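Local coordinates for protein glycosyl transferase family 8 (Streptococcus pneumoniae, PDB 5GVV) that transfers galactose from UDP-galactose to the terminal glucose on the already glycosylated serine-rich repeat protein PsrP, at residues D100-L105 with L146-K151; E125-A130 with K186-S191. All blocks are in the same frame, centred on the assembly; numbering follows the deposited sequence.

In the fold
Coming from the N terminus, the chain lays down three parallel strands, 6-11, 34-40 and 61-66, each new one farther out in the sheet, before strand 101-105 joins on the other side of 6-11 and delivers Asp106 and Asp108 to the manganese ion. It then goes out to strand 128-131 and turns back as 145-149, which slots in beside 101-105: contact 1 closes that loop. After a helical excursion, strand 189-192 comes in along the far side of 128-131 as contact 2. The segments alternate along the chain, so the two loops cross. Their shared seam is strand 145-149 against 128-131, where Leu147 O meets Ala129 N at 2.8 Å; together they carry the sheet from its nucleotide-binding middle to its edge.

Contact 1: residues D100-L105 with L146-K151; sequences DKVLYL and LLINNK
Val102 and Ile148 run alongside each other off the same face, in an antiparallel hydrogen-bonded pair. CG1 of Val102, set between its own backbone N and carbonyl carbon (chi1 60°), meets Ile148 CB at 4.1 Å and also touches CB of Asn150. Farther along this face, Ile148 extends CD1 along the strand to Tyr104, 3.8 Å from its CB. The Val102-Ile148 pair is bonded both ways, Ile148 N to Val102 O at 2.7 Å and Val102 N to Ile148 O at 3.1 Å; Tyr104 and Leu146 repeat the pattern. These are central strands of the GT-A sheet, and 101-105 is the one that runs into the metal-binding aspartates. Tyr104 hydrogen-bonds through OH to OD1 of Asp106, a manganese ligand, and is thus a second-shell residue of that site. On the opposite face Lys101 slants over Leu147, CG lying 3.8 Å from Leu147 CD1, while NZ goes on to the carbonyls of Phe119 and Leu121. Leu103 turns CD1 to within 3.6 Å of Leu146 O. At the solvent end Lys151 N gives a longer bond, 3.3 Å, to Asp100 O. A water joins Asp100 O weakly to Asn149 OD1, which caps Lys152 N at the start of helix 150-155.

Contact 2: residues E125-A130 with K186-S191; sequences ENYLAA and KDQYSS
Asn126 reaches over to Ser190 with its whole side chain. CB already lies 3.4 Å from Ser190 OG. With CG anti to the carbonyl carbon (chi1 -70°), the amide is carried across the gap between the two segments, and CG comes near both OG and the backbone N of Ser190. At the tip the two amide atoms part ways. OD1 accepts a short hydrogen bond of 2.6 Å from Ser190 OG, the hydroxyl sitting about 40° above the carbonyl plane instead of on a lone pair. ND2 rests against the Gln188-Tyr189 peptide, 3.3 Å from Gln188 C; the nearby Tyr189 N is another donor, so this is contact without a bond. Asn126 thus ties the loop leading into strand 128-131 to strand 189-192, its parallel neighbour and the outermost strand on this side of the GT-A sheet within the chain. From there the backbone ladder takes over: Ser190 N gives to Leu128 O at 2.8 Å, and Ser190 O receives Ala130 N at 2.9 Å, so Ser190 is gripped through both its backbone polar atoms and its hydroxyl. Just ahead of strand 128-131, Tyr127 N gives Gln188 O a more bent bond of 3.2 Å. The Tyr127 ring presents CE2 to the Gln188 amide, whose NE2 lies 3.5 Å off, near the ring plane; the two planes stand 74° apart. The same ring makes a cation-pi contact with Lys152. Leu128 and Tyr189 run side by side on the face shared with Ala130, Leu128 CD1 packing 3.8 Å from Tyr189 CB, while the Tyr189 ring meets Phe141 edge-to-face. Beyond them a water links Ala130 O to Ser191 OG.

Contact 1: residues D100-L105 with L146-K151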
loop_
_atom_site.group_PDB
_atom_site.type_symbol
_atom_site.label_atom_id
_atom_site.label_comp_id
_atom_site.label_asym_id
_atom_site.label_seq_id
_atom_site.Cartn_x
_atom_site.Cartn_y
_atom_site.Cartn_z
ATOM N N ASP A 100 14.424 23.639 -16.137
ATOM C CA ASP A 100 15.869 23.580 -16.329
ATOM C C ASP A 100 16.568 22.937 -15.124
ATOM O O ASP A 100 17.657 22.368 -15.257
ATOM C CB ASP A 100 16.436 24.974 -16.618
ATOM C CG ASP A 100 15.862 25.589 -17.887
ATOM O OD1 ASP A 100 15.454 24.832 -18.798
ATOM O OD2 ASP A 100 15.818 26.838 -17.971
ATOM N N LYS A 101 15.936 23.023 -13.954
ATOM C CA LYS A 101 16.462 22.372 -12.749
ATOM C C LYS A 101 15.380 21.563 -12.036
ATOM O O LYS A 101 14.218 21.982 -11.972
ATOM C CB LYS A 101 17.089 23.393 -11.791
ATOM C CG LYS A 101 17.620 22.786 -10.495
ATOM C CD LYS A 101 18.528 23.743 -9.729
ATOM C CE LYS A 101 17.819 25.028 -9.337
ATOM N NZ LYS A 101 18.611 25.813 -8.340
ATOM N N VAL A 102 15.761 20.398 -11.518
ATOM C CA VAL A 102 14.818 19.518 -10.838
ATOM C C VAL A 102 15.518 18.690 -9.751
ATOM O O VAL A 102 16.700 18.351 -9.876
ATOM C CB VAL A 102 14.076 18.609 -11.856
ATOM C CG1 VAL A 102 15.054 17.737 -12.619
ATOM C CG2 VAL A 102 13.007 17.761 -11.168
ATOM N N LEU A 103 14.800 18.395 -8.672
ATOM C CA LEU A 103 15.335 17.552 -7.605
ATOM C C LEU A 103 14.800 16.129 -7.718
ATOM O O LEU A 103 13.602 15.898 -7.522
ATOM C CB LEU A 103 14.955 18.122 -6.238
ATOM C CG LEU A 103 15.355 17.271 -5.029
ATOM C CD1 LEU A 103 16.880 17.176 -4.927
ATOM C CD2 LEU A 103 14.760 17.834 -3.752
ATOM N N TYR A 104 15.673 15.175 -8.040
ATOM C CA TYR A 104 15.281 13.766 -7.994
ATOM C C TYR A 104 15.371 13.212 -6.572
ATOM O O TYR A 104 16.315 13.510 -5.837
ATOM C CB TYR A 104 16.128 12.895 -8.937
ATOM C CG TYR A 104 15.943 11.426 -8.633
ATOM C CD1 TYR A 104 14.836 10.735 -9.111
ATOM C CD2 TYR A 104 16.844 10.741 -7.822
ATOM C CE1 TYR A 104 14.640 9.395 -8.808
ATOM C CE2 TYR A 104 16.657 9.405 -7.513
ATOM C CZ TYR A 104 15.554 8.738 -8.008
ATOM O OH TYR A 104 15.370 7.405 -7.700
ATOM N N LEU A 105 14.395 12.396 -6.189
ATOM C CA LEU A 105 14.449 11.736 -4.885
ATOM C C LEU A 105 14.126 10.251 -4.991
ATOM O O LEU A 105 13.177 9.863 -5.679
ATOM C CB LEU A 105 13.476 12.389 -3.900
ATOM C CG LEU A 105 13.652 13.864 -3.550
ATOM C CD1 LEU A 105 12.474 14.371 -2.731
ATOM C CD2 LEU A 105 14.948 14.101 -2.802
ATOM N N LEU A 146 19.365 13.861 -5.993
ATOM C CA LEU A 146 20.115 14.541 -7.038
ATOM C C LEU A 146 19.467 15.861 -7.411
ATOM O O LEU A 146 18.337 15.885 -7.912
ATOM C CB LEU A 146 20.235 13.651 -8.278
ATOM C CG LEU A 146 20.975 12.332 -8.079
ATOM C CD1 LEU A 146 20.919 11.483 -9.328
ATOM C CD2 LEU A 146 22.415 12.596 -7.694
ATOM N N LEU A 147 20.171 16.960 -7.148
ATOM C CA LEU A 147 19.772 18.241 -7.705
ATOM C C LEU A 147 20.321 18.283 -9.121
ATOM O O LEU A 147 21.534 18.343 -9.319
ATOM C CB LEU A 147 20.320 19.402 -6.879
ATOM C CG LEU A 147 19.756 20.752 -7.318
ATOM C CD1 LEU A 147 18.238 20.684 -7.397
ATOM C CD2 LEU A 147 20.187 21.855 -6.380
ATOM N N ILE A 148 19.429 18.250 -10.105
ATOM C CA ILE A 148 19.821 17.981 -11.485
ATOM C C ILE A 148 19.732 19.200 -12.410
ATOM O O ILE A 148 18.717 19.899 -12.437
ATOM C CB ILE A 148 18.974 16.826 -12.061
ATOM C CG1 ILE A 148 19.317 15.518 -11.343
ATOM C CG2 ILE A 148 19.185 16.684 -13.561
ATOM C CD1 ILE A 148 18.374 14.362 -11.648
ATOM N N ASN A 149 20.808 19.449 -13.152
ATOM C CA ASN A 149 20.801 20.451 -14.212
ATOM C C ASN A 149 20.115 19.845 -15.435
ATOM O O ASN A 149 20.779 19.356 -16.346
ATOM C CB ASN A 149 22.241 20.858 -14.543
ATOM C CG ASN A 149 22.323 22.057 -15.476
ATOM O OD1 ASN A 149 21.400 22.341 -16.242
ATOM N ND2 ASN A 149 23.447 22.763 -15.418
ATOM N N ASN A 150 18.784 19.872 -15.442
ATOM C CA ASN A 150 18.001 19.193 -16.474
ATOM C C ASN A 150 18.279 19.666 -17.906
ATOM O O ASN A 150 18.239 18.873 -18.850
ATOM C CB ASN A 150 16.507 19.303 -16.169
ATOM C CG ASN A 150 15.685 18.282 -16.933
ATOM O OD1 ASN A 150 16.132 17.158 -17.147
ATOM N ND2 ASN A 150 14.488 18.670 -17.359
ATOM N N LYS A 151 18.554 20.955 -18.066
ATOM C CA LYS A 151 18.845 21.507 -19.386
ATOM C C LYS A 151 20.106 20.869 -19.967
ATOM O O LYS A 151 20.121 20.434 -21.124
ATOM C CB LYS A 151 19.000 23.025 -19.302
ATOM C CG LYS A 151 19.166 23.713 -20.656
ATOM C CD LYS A 151 19.531 25.185 -20.483
ATOM C CE LYS A 151 20.526 25.645 -21.545
ATOM N NZ LYS A 151 21.069 27.010 -21.272
HETATM O O HOH W 1 20.133 24.054 -14.807
#

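Contact 2: residues E125-A130 with K186-S191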
loop_
_atom_site.group_PDB
_atom_site.type_symbol
_atom_site.label_atom_id
_atom_site.label_comp_id
_atom_site.label_asym_id
_atom_site.label_seq_id
_atom_site.Cartn_x
_atom_site.Cartn_y
_atom_site.Cartn_z
ATOM N N GLU A 125 28.065 25.156 -13.658
ATOM C CA GLU A 125 28.245 24.321 -14.842
ATOM C C GLU A 125 28.238 22.837 -14.478
ATOM O O GLU A 125 28.386 21.970 -15.348
ATOM C CB GLU A 125 29.547 24.689 -15.563
ATOM C CG GLU A 125 29.649 24.184 -17.004
ATOM C CD GLU A 125 29.439 25.279 -18.034
ATOM O OE1 GLU A 125 30.429 25.669 -18.690
ATOM O OE2 GLU A 125 28.290 25.747 -18.197
ATOM N N ASN A 126 28.061 22.540 -13.194
ATOM C CA ASN A 126 27.951 21.153 -12.750
ATOM C C ASN A 126 26.684 20.490 -13.290
ATOM O O ASN A 126 25.622 21.108 -13.309
ATOM C CB ASN A 126 27.981 21.070 -11.221
ATOM C CG ASN A 126 29.350 21.397 -10.642
ATOM O OD1 ASN A 126 29.472 22.206 -9.721
ATOM N ND2 ASN A 126 30.386 20.762 -11.177
ATOM N N TYR A 127 26.806 19.241 -13.734
ATOM C CA TYR A 127 25.655 18.482 -14.228
ATOM C C TYR A 127 24.643 18.230 -13.110
ATOM O O TYR A 127 23.442 18.078 -13.366
ATOM C CB TYR A 127 26.100 17.134 -14.803
ATOM C CG TYR A 127 26.874 17.194 -16.110
ATOM C CD1 TYR A 127 26.255 16.909 -17.320
ATOM C CD2 TYR A 127 28.231 17.503 -16.125
ATOM C CE1 TYR A 127 26.957 16.944 -18.510
ATOM C CE2 TYR A 127 28.942 17.540 -17.311
ATOM C CZ TYR A 127 28.300 17.260 -18.497
ATOM O OH TYR A 127 29.003 17.300 -19.678
ATOM N N LEU A 128 25.134 18.181 -11.872
ATOM C CA LEU A 128 24.273 17.909 -10.725
ATOM C C LEU A 128 24.927 18.262 -9.393
ATOM O O LEU A 128 26.108 18.620 -9.336
ATOM C CB LEU A 128 23.840 16.434 -10.716
ATOM C CG LEU A 128 24.902 15.342 -10.516
ATOM C CD1 LEU A 128 25.118 15.009 -9.040
ATOM C CD2 LEU A 128 24.538 14.085 -11.286
ATOM N N ALA A 129 24.138 18.155 -8.326
ATOM C CA ALA A 129 24.646 18.250 -6.959
ATOM C C ALA A 129 24.207 17.004 -6.200
ATOM O O ALA A 129 23.078 16.534 -6.378
ATOM C CB ALA A 129 24.120 19.501 -6.266
ATOM N N ALA A 130 25.085 16.466 -5.356
ATOM C CA ALA A 130 24.765 15.243 -4.620
ATOM C C ALA A 130 25.578 15.138 -3.331
ATOM O O ALA A 130 26.630 15.767 -3.199
ATOM C CB ALA A 130 25.010 14.022 -5.495
ATOM N N LYS A 186 31.967 12.013 -12.594
ATOM C CA LYS A 186 33.048 12.427 -11.694
ATOM C C LYS A 186 33.722 13.728 -12.143
ATOM O O LYS A 186 33.851 13.980 -13.343
ATOM C CB LYS A 186 34.084 11.307 -11.568
ATOM C CG LYS A 186 34.872 11.070 -12.840
ATOM C CD LYS A 186 35.299 9.628 -13.003
ATOM C CE LYS A 186 35.853 9.428 -14.398
ATOM N NZ LYS A 186 35.020 10.188 -15.370
ATOM N N ASP A 187 34.100 14.558 -11.172
ATOM C CA ASP A 187 34.757 15.850 -11.411
ATOM C C ASP A 187 33.848 16.922 -12.026
ATOM O O ASP A 187 34.313 18.014 -12.368
ATOM C CB ASP A 187 36.039 15.693 -12.243
ATOM C CG ASP A 187 36.904 14.544 -11.769
ATOM O OD1 ASP A 187 37.461 14.637 -10.655
ATOM O OD2 ASP A 187 37.029 13.549 -12.514
ATOM N N GLN A 188 32.561 16.615 -12.167
ATOM C CA GLN A 188 31.598 17.604 -12.649
ATOM C C GLN A 188 30.289 17.583 -11.856
ATOM O O GLN A 188 29.199 17.640 -12.437
ATOM C CB GLN A 188 31.327 17.443 -14.154
ATOM C CG GLN A 188 32.529 17.752 -15.037
ATOM C CD GLN A 188 32.149 18.429 -16.343
ATOM O OE1 GLN A 188 32.446 17.923 -17.426
ATOM N NE2 GLN A 188 31.506 19.588 -16.246
ATOM N N TYR A 189 30.402 17.507 -10.531
ATOM C CA TYR A 189 29.229 17.607 -9.664
ATOM C C TYR A 189 29.500 18.451 -8.417
ATOM O O TYR A 189 30.628 18.503 -7.922
ATOM C CB TYR A 189 28.667 16.221 -9.301
ATOM C CG TYR A 189 29.494 15.398 -8.333
ATOM C CD1 TYR A 189 29.298 15.499 -6.958
ATOM C CD2 TYR A 189 30.438 14.490 -8.794
ATOM C CE1 TYR A 189 30.038 14.740 -6.071
ATOM C CE2 TYR A 189 31.184 13.725 -7.914
ATOM C CZ TYR A 189 30.976 13.853 -6.553
ATOM O OH TYR A 189 31.711 13.096 -5.671
ATOM N N SER A 190 28.457 19.124 -7.937
ATOM C CA SER A 190 28.517 19.912 -6.710
ATOM C C SER A 190 28.213 19.030 -5.499
ATOM O O SER A 190 27.532 18.008 -5.624
ATOM C CB SER A 190 27.509 21.060 -6.770
ATOM O OG SER A 190 27.669 21.836 -7.942
ATOM N N SER A 191 28.707 19.429 -4.329
ATOM C CA SER A 191 28.488 18.660 -3.107
ATOM C C SER A 191 27.314 19.174 -2.273
ATOM O O SER A 191 27.142 20.385 -2.106
ATOM C CB SER A 191 29.756 18.639 -2.246
ATOM O OG SER A 191 30.739 17.776 -2.784
HETATM O O HOH W 2 29.430 15.232 -2.281
#